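Side-chain contacts in possible membrane-associated serine protease (PDB 3K6Y), which is a chymotrypsin-like serine endopeptidase, probably required for the resistance of Mycobacterium tuberculosis to oxidative and acid stress: residues A[61-64]-A[70-73]; A[185-188]-A[194-197]; A[200-203]-A[209-212]. One frame throughout, in Å; residues are numbered along the deposited sequence.

Interaction 1: residues A[61-64]-A[70-73]; sequences TGFV and VMTN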
loop_
_atom_site.group_PDB
_atom_site.type_symbol
_atom_site.label_atom_id
_atom_site.label_comp_id
_atom_site.label_asym_id
_atom_site.label_seq_id
_atom_site.Cartn_x
_atom_site.Cartn_y
_atom_site.Cartn_z
ATOM N N THR A 61 -11.636 3.722 15.365
ATOM C CA THR A 61 -11.760 2.904 16.561
ATOM C C THR A 61 -11.046 1.583 16.321
ATOM O O THR A 61 -10.861 1.175 15.185
ATOM C CB THR A 61 -13.254 2.655 16.848
ATOM O OG1 THR A 61 -13.918 3.913 16.953
ATOM C CG2 THR A 61 -13.485 1.902 18.127
ATOM N N GLY A 62 -10.644 0.917 17.402
ATOM C CA GLY A 62 -10.177 -0.460 17.329
ATOM C C GLY A 62 -10.572 -1.171 18.598
ATOM O O GLY A 62 -11.183 -0.584 19.497
ATOM N N PHE A 63 -10.178 -2.429 18.708
ATOM C CA PHE A 63 -10.469 -3.142 19.943
ATOM C C PHE A 63 -9.391 -4.186 20.197
ATOM O O PHE A 63 -8.745 -4.680 19.266
ATOM C CB PHE A 63 -11.894 -3.751 19.948
ATOM C CG PHE A 63 -12.151 -4.686 18.805
ATOM C CD1 PHE A 63 -12.060 -6.071 18.966
ATOM C CD2 PHE A 63 -12.475 -4.189 17.538
ATOM C CE1 PHE A 63 -12.271 -6.929 17.891
ATOM C CE2 PHE A 63 -12.682 -5.033 16.468
ATOM C CZ PHE A 63 -12.594 -6.410 16.637
ATOM N N VAL A 64 -9.212 -4.511 21.471
ATOM C CA VAL A 64 -8.180 -5.456 21.865
ATOM C C VAL A 64 -8.622 -6.876 21.510
ATOM O O VAL A 64 -9.692 -7.337 21.928
ATOM C CB VAL A 64 -7.873 -5.337 23.358
ATOM C CG1 VAL A 64 -6.735 -6.265 23.730
ATOM C CG2 VAL A 64 -7.525 -3.902 23.727
ATOM N N VAL A 70 -4.347 -5.034 18.755
ATOM C CA VAL A 70 -5.575 -4.305 18.484
ATOM C C VAL A 70 -5.989 -4.535 17.021
ATOM O O VAL A 70 -5.147 -4.458 16.113
ATOM C CB VAL A 70 -5.359 -2.808 18.743
ATOM C CG1 VAL A 70 -6.482 -1.951 18.156
ATOM C CG2 VAL A 70 -5.276 -2.564 20.231
ATOM N N MET A 71 -7.272 -4.823 16.794
ATOM C CA MET A 71 -7.798 -4.916 15.437
ATOM C C MET A 71 -8.524 -3.598 15.097
ATOM O O MET A 71 -9.219 -3.009 15.958
ATOM C CB MET A 71 -8.767 -6.105 15.296
ATOM C CG MET A 71 -9.319 -6.215 13.876
ATOM S SD MET A 71 -10.230 -7.759 13.601
ATOM C CE MET A 71 -8.914 -8.977 13.501
ATOM N N THR A 72 -8.389 -3.180 13.839
ATOM C CA THR A 72 -9.131 -2.049 13.297
ATOM C C THR A 72 -9.323 -2.303 11.799
ATOM O O THR A 72 -8.944 -3.369 11.305
ATOM C CB THR A 72 -8.401 -0.708 13.577
ATOM O OG1 THR A 72 -9.233 0.395 13.177
ATOM C CG2 THR A 72 -7.043 -0.597 12.872
ATOM N N ASN A 73 -9.934 -1.361 11.086
ATOM C CA ASN A 73 -9.973 -1.483 9.632
ATOM C C ASN A 73 -8.682 -1.000 9.003
ATOM O O ASN A 73 -8.032 -0.096 9.541
ATOM C CB ASN A 73 -11.127 -0.680 9.034
ATOM C CG ASN A 73 -12.499 -1.263 9.352
ATOM O OD1 ASN A 73 -13.382 -0.537 9.793
ATOM N ND2 ASN A 73 -12.701 -2.546 9.066
#

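Interaction 2: residues A[185-188]-A[194-197]; sequences GPLI and VLGV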
loop_
_atom_site.group_PDB
_atom_site.type_symbol
_atom_site.label_atom_id
_atom_site.label_comp_id
_atom_site.label_asym_id
_atom_site.label_seq_id
_atom_site.Cartn_x
_atom_site.Cartn_y
_atom_site.Cartn_z
ATOM N N GLY A 185 -14.409 -0.260 15.005
ATOM C CA GLY A 185 -14.926 -0.655 16.298
ATOM C C GLY A 185 -15.683 -1.956 16.209
ATOM O O GLY A 185 -16.109 -2.400 15.134
ATOM N N PRO A 186 -15.886 -2.574 17.359
ATOM C CA PRO A 186 -16.632 -3.811 17.364
ATOM C C PRO A 186 -18.152 -3.604 17.351
ATOM O O PRO A 186 -18.658 -2.669 17.953
ATOM C CB PRO A 186 -16.208 -4.448 18.699
ATOM C CG PRO A 186 -16.002 -3.263 19.596
ATOM C CD PRO A 186 -15.470 -2.167 18.710
ATOM N N LEU A 187 -18.848 -4.520 16.688
ATOM C CA LEU A 187 -20.267 -4.735 16.930
ATOM C C LEU A 187 -20.343 -5.830 17.970
ATOM O O LEU A 187 -19.825 -6.931 17.750
ATOM C CB LEU A 187 -20.928 -5.213 15.649
ATOM C CG LEU A 187 -22.437 -5.450 15.766
ATOM C CD1 LEU A 187 -23.168 -4.098 15.826
ATOM C CD2 LEU A 187 -22.959 -6.286 14.607
ATOM N N ILE A 188 -20.936 -5.511 19.109
ATOM C CA ILE A 188 -21.013 -6.518 20.165
ATOM C C ILE A 188 -22.421 -7.016 20.369
ATOM O O ILE A 188 -23.404 -6.315 20.117
ATOM C CB ILE A 188 -20.428 -6.038 21.503
ATOM C CG1 ILE A 188 -21.155 -4.803 22.032
ATOM C CG2 ILE A 188 -18.915 -5.801 21.385
ATOM C CD1 ILE A 188 -21.116 -4.671 23.572
ATOM N N VAL A 194 -17.633 -10.145 20.400
ATOM C CA VAL A 194 -17.547 -9.392 19.164
ATOM C C VAL A 194 -18.149 -10.188 18.005
ATOM O O VAL A 194 -17.676 -11.279 17.642
ATOM C CB VAL A 194 -16.091 -9.009 18.860
ATOM C CG1 VAL A 194 -16.007 -8.202 17.568
ATOM C CG2 VAL A 194 -15.505 -8.171 19.997
ATOM N N LEU A 195 -19.171 -9.595 17.393
ATOM C CA LEU A 195 -19.808 -10.186 16.226
ATOM C C LEU A 195 -19.116 -9.808 14.932
ATOM O O LEU A 195 -19.236 -10.518 13.930
ATOM C CB LEU A 195 -21.270 -9.747 16.140
ATOM C CG LEU A 195 -22.207 -10.317 17.203
ATOM C CD1 LEU A 195 -23.525 -9.567 17.193
ATOM C CD2 LEU A 195 -22.438 -11.804 16.960
ATOM N N GLY A 196 -18.425 -8.673 14.936
ATOM C CA GLY A 196 -17.726 -8.226 13.745
ATOM C C GLY A 196 -17.157 -6.843 13.926
ATOM O O GLY A 196 -17.191 -6.290 15.035
ATOM N N VAL A 197 -16.636 -6.305 12.821
ATOM C CA VAL A 197 -15.942 -5.026 12.815
ATOM C C VAL A 197 -16.737 -4.044 11.955
ATOM O O VAL A 197 -16.936 -4.269 10.766
ATOM C CB VAL A 197 -14.509 -5.178 12.242
ATOM C CG1 VAL A 197 -13.757 -3.848 12.333
ATOM C CG2 VAL A 197 -13.765 -6.284 12.977
#

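Interaction 3: residues A[200-203]-A[209-212]; sequences GAAI and GFVL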
loop_
_atom_site.group_PDB
_atom_site.type_symbol
_atom_site.label_atom_id
_atom_site.label_comp_id
_atom_site.label_asym_id
_atom_site.label_seq_id
_atom_site.Cartn_x
_atom_site.Cartn_y
_atom_site.Cartn_z
ATOM N N GLY A 200 -18.643 0.618 7.744
ATOM C CA GLY A 200 -19.270 1.526 6.808
ATOM C C GLY A 200 -20.729 1.741 7.038
ATOM O O GLY A 200 -21.354 1.124 7.893
ATOM N N ALA A 201 -21.263 2.647 6.232
ATOM C CA ALA A 201 -22.680 2.990 6.280
ATOM C C ALA A 201 -23.218 3.008 4.855
ATOM O O ALA A 201 -22.471 3.201 3.894
ATOM C CB ALA A 201 -22.848 4.344 6.944
ATOM N N ALA A 202 -24.516 2.772 4.708
ATOM C CA ALA A 202 -25.106 2.824 3.368
ATOM C C ALA A 202 -25.108 4.262 2.864
ATOM O O ALA A 202 -25.232 5.204 3.651
ATOM C CB ALA A 202 -26.493 2.232 3.367
ATOM N N ILE A 203 -24.913 4.426 1.566
ATOM C CA ILE A 203 -24.904 5.755 0.953
ATOM C C ILE A 203 -26.305 6.264 0.797
ATOM O O ILE A 203 -26.611 7.341 1.207
ATOM C CB ILE A 203 -24.201 5.752 -0.426
ATOM N N GLY A 209 -25.960 0.200 8.503
ATOM C CA GLY A 209 -24.513 0.065 8.656
ATOM C C GLY A 209 -24.034 -1.270 8.135
ATOM O O GLY A 209 -24.823 -2.216 7.972
ATOM N N PHE A 210 -22.719 -1.347 7.919
ATOM C CA PHE A 210 -22.080 -2.540 7.395
ATOM C C PHE A 210 -20.971 -2.962 8.338
ATOM O O PHE A 210 -20.187 -2.116 8.814
ATOM C CB PHE A 210 -21.457 -2.276 6.031
ATOM C CG PHE A 210 -22.465 -2.010 4.954
ATOM C CD1 PHE A 210 -23.054 -3.067 4.276
ATOM C CD2 PHE A 210 -22.859 -0.715 4.664
ATOM C CE1 PHE A 210 -24.003 -2.837 3.276
ATOM C CE2 PHE A 210 -23.816 -0.467 3.663
ATOM C CZ PHE A 210 -24.391 -1.536 2.985
ATOM N N VAL A 211 -20.928 -4.265 8.616
ATOM C CA VAL A 211 -20.039 -4.855 9.614
ATOM C C VAL A 211 -19.380 -6.097 9.035
ATOM O O VAL A 211 -20.082 -7.000 8.557
ATOM C CB VAL A 211 -20.852 -5.242 10.872
ATOM C CG1 VAL A 211 -19.950 -5.848 11.937
ATOM C CG2 VAL A 211 -21.603 -4.036 11.419
ATOM N N LEU A 212 -18.042 -6.175 9.060
ATOM C CA LEU A 212 -17.386 -7.415 8.639
ATOM C C LEU A 212 -17.665 -8.476 9.669
ATOM O O LEU A 212 -17.506 -8.224 10.861
ATOM C CB LEU A 212 -15.871 -7.230 8.557
ATOM C CG LEU A 212 -15.339 -6.157 7.620
ATOM C CD1 LEU A 212 -13.854 -5.924 7.845
ATOM C CD2 LEU A 212 -15.622 -6.536 6.156
#

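Interaction 1: residues A[61-64]-A[70-73]
This contact is the antiparallel hairpin of strands 56-66 and 69-72 in the first beta-barrel of the chymotrypsin-like fold, with Phe63 facing Met71. The two form a hydrogen-bonded pair. Phe63 N gives its hydrogen to Met71 O at 3.0 Å, and Met71 N returns one to Phe63 O at 2.9 Å. Both donors lie in the carbonyl plane of their acceptor. The side chains of this pair run side by side and point the same way. The Phe63 ring is swung towards the partner strand by a first torsion of 57°, which sets CG between the backbone N and the carbonyl carbon. Met71 CB lies over one ring face, offset toward the rim, 4.1 Å from Phe63 CZ. The sulfur stands obliquely to the ring: Met71 SD is 5.1 Å from the centroid of the Phe63 ring in a Met-aromatic contact. Val197 of the second barrel touches both side chains. Val64 and Val70 lie on the other face of the sheet and meet loosely through their CG2 atoms. Val70 CG1 also rests near Phe63 O. The Thr72 side chain is about 6 Å from that of the predicted active-site residue Ser183. Its hydroxyl adds a side-chain bond to the ladder: Thr72 OG1, anti to the backbone N (chi1 -173°), donates to Thr61 O at 2.7 Å, tilted 24° from the carbonyl plane.

Interaction 2: residues A[185-188]-A[194-197]
Leu187 faces both Leu195 and Gly196 across two antiparallel strands, whose short axes approach to 4.7 Å with 151° between their directions. This is a classic beta bulge. Leu187 N donates to Gly196 O at 2.9 Å, and Leu195 N donates to Leu187 O at 2.8 Å. The two bonds differ in approach. Leu187 N stands above the carbonyl plane of Gly196, 38° out of it. Leu195 N comes in nearly along the C=O axis of Leu187. Two CA-H...O contacts support the pairing, from Pro186 CA to Gly196 O and from Val197 CA to Gly185 O.

The extra residue turns Leu195 CB toward the partner strand. Leu195 CB sits 3.6 Å from Leu187 O and 4.1 Å from Leu187 CD2. With CG anti to the backbone N (chi1 -179°), Leu187 brings CD2 to this meeting. The two leucine side chains cross obliquely, touching through this single methyl of Leu187. Val131 touches both leucines.

On the face of Pro186, Ile188, Val194 and Val197 the packing is apolar. Val194 straddles Pro186 CB with both methyls: CG1 lies 3.9 Å from that carbon and CG2 4.0 Å from it. Val194 CG2 also reaches Ile188 CG2 at 4.4 Å. Phe63 of the first barrel touches Pro186 and Val194. Val197 CG1 lies near Gly185 O. All the touching residues are buried. Gly185 closely follows the predicted active-site Ser183 in the chain. A hairpin leading out of the nucleophile loop in this way belongs to the second beta-barrel of trypsin-like proteases.

Interaction 3: residues A[200-203]-A[209-212]
Phe210 packs the rim of its ring against the backbone that runs from Gly200 to Ala202. Phe210 CB starts 3.9 Å from Gly200 O. The first torsion, -68°, places CG anti to the carbonyl carbon, and the ring then extends along the outgoing segment. Phe210 CD2 comes to 3.7 Å from Ala201 C. Phe210 CE2 goes further and lies 3.5 Å from both Ala202 N and Ala202 CA. Phe210 CE2 also meets Ala202 CB, at 3.8 Å. Ala201 C and Ala202 CA lie in the ring plane, so this is an edge contact. The edge follows the chain just where it leaves the strand beyond Ala201.

At the backbone, Phe210 and Gly200 form an antiparallel hydrogen-bonded pair. Phe210 N donates to Gly200 O at 2.8 Å. The donor stands 46° above the carbonyl plane, away from a lone-pair direction. The return bond, from Gly200 N to Phe210 O, is weak at 3.3 Å. Gly200 O also receives a CA-H...O contact from Gly209 CA. Ala201 and Gly209 follow as a non-hydrogen-bonded pair, with their CA atoms 4.2 Å apart.

Gly200 borders the predicted active site of Ser183 and His75. The hairpin of strands 194-201 and 208-213 belongs to the second barrel. Strand 167-175 lies on the other side of 208-213, where Thr173 touches Phe210 and Ile174 touches Val211. Phe199 also touches Phe210, from within strand 194-201.

Interactions 1 and 2 are buried, while interaction 3 lies at the surface. Interaction 1 belongs to the first barrel, the other two to the second. Interactions 2 and 3 share strand 194-201, and Val197 O probably accepts a hydrogen bond from Leu212 N. Val211 CG1 packs on Gly196 and Leu187. Interactions 1 and 2 meet across the barrel interface, where Thr61 CG2 packs on Gly185 CA and Asn73 ND2 lies near Val197 CG1. Asn73 also touches Leu212 of interaction 3. Chemistry varies with place: interaction 1 adds a threonine hydroxyl and a sulfur-aromatic contact, interaction 2 is aliphatic around a bulge, and interaction 3 sets one aromatic edge against backbone and one alanine methyl.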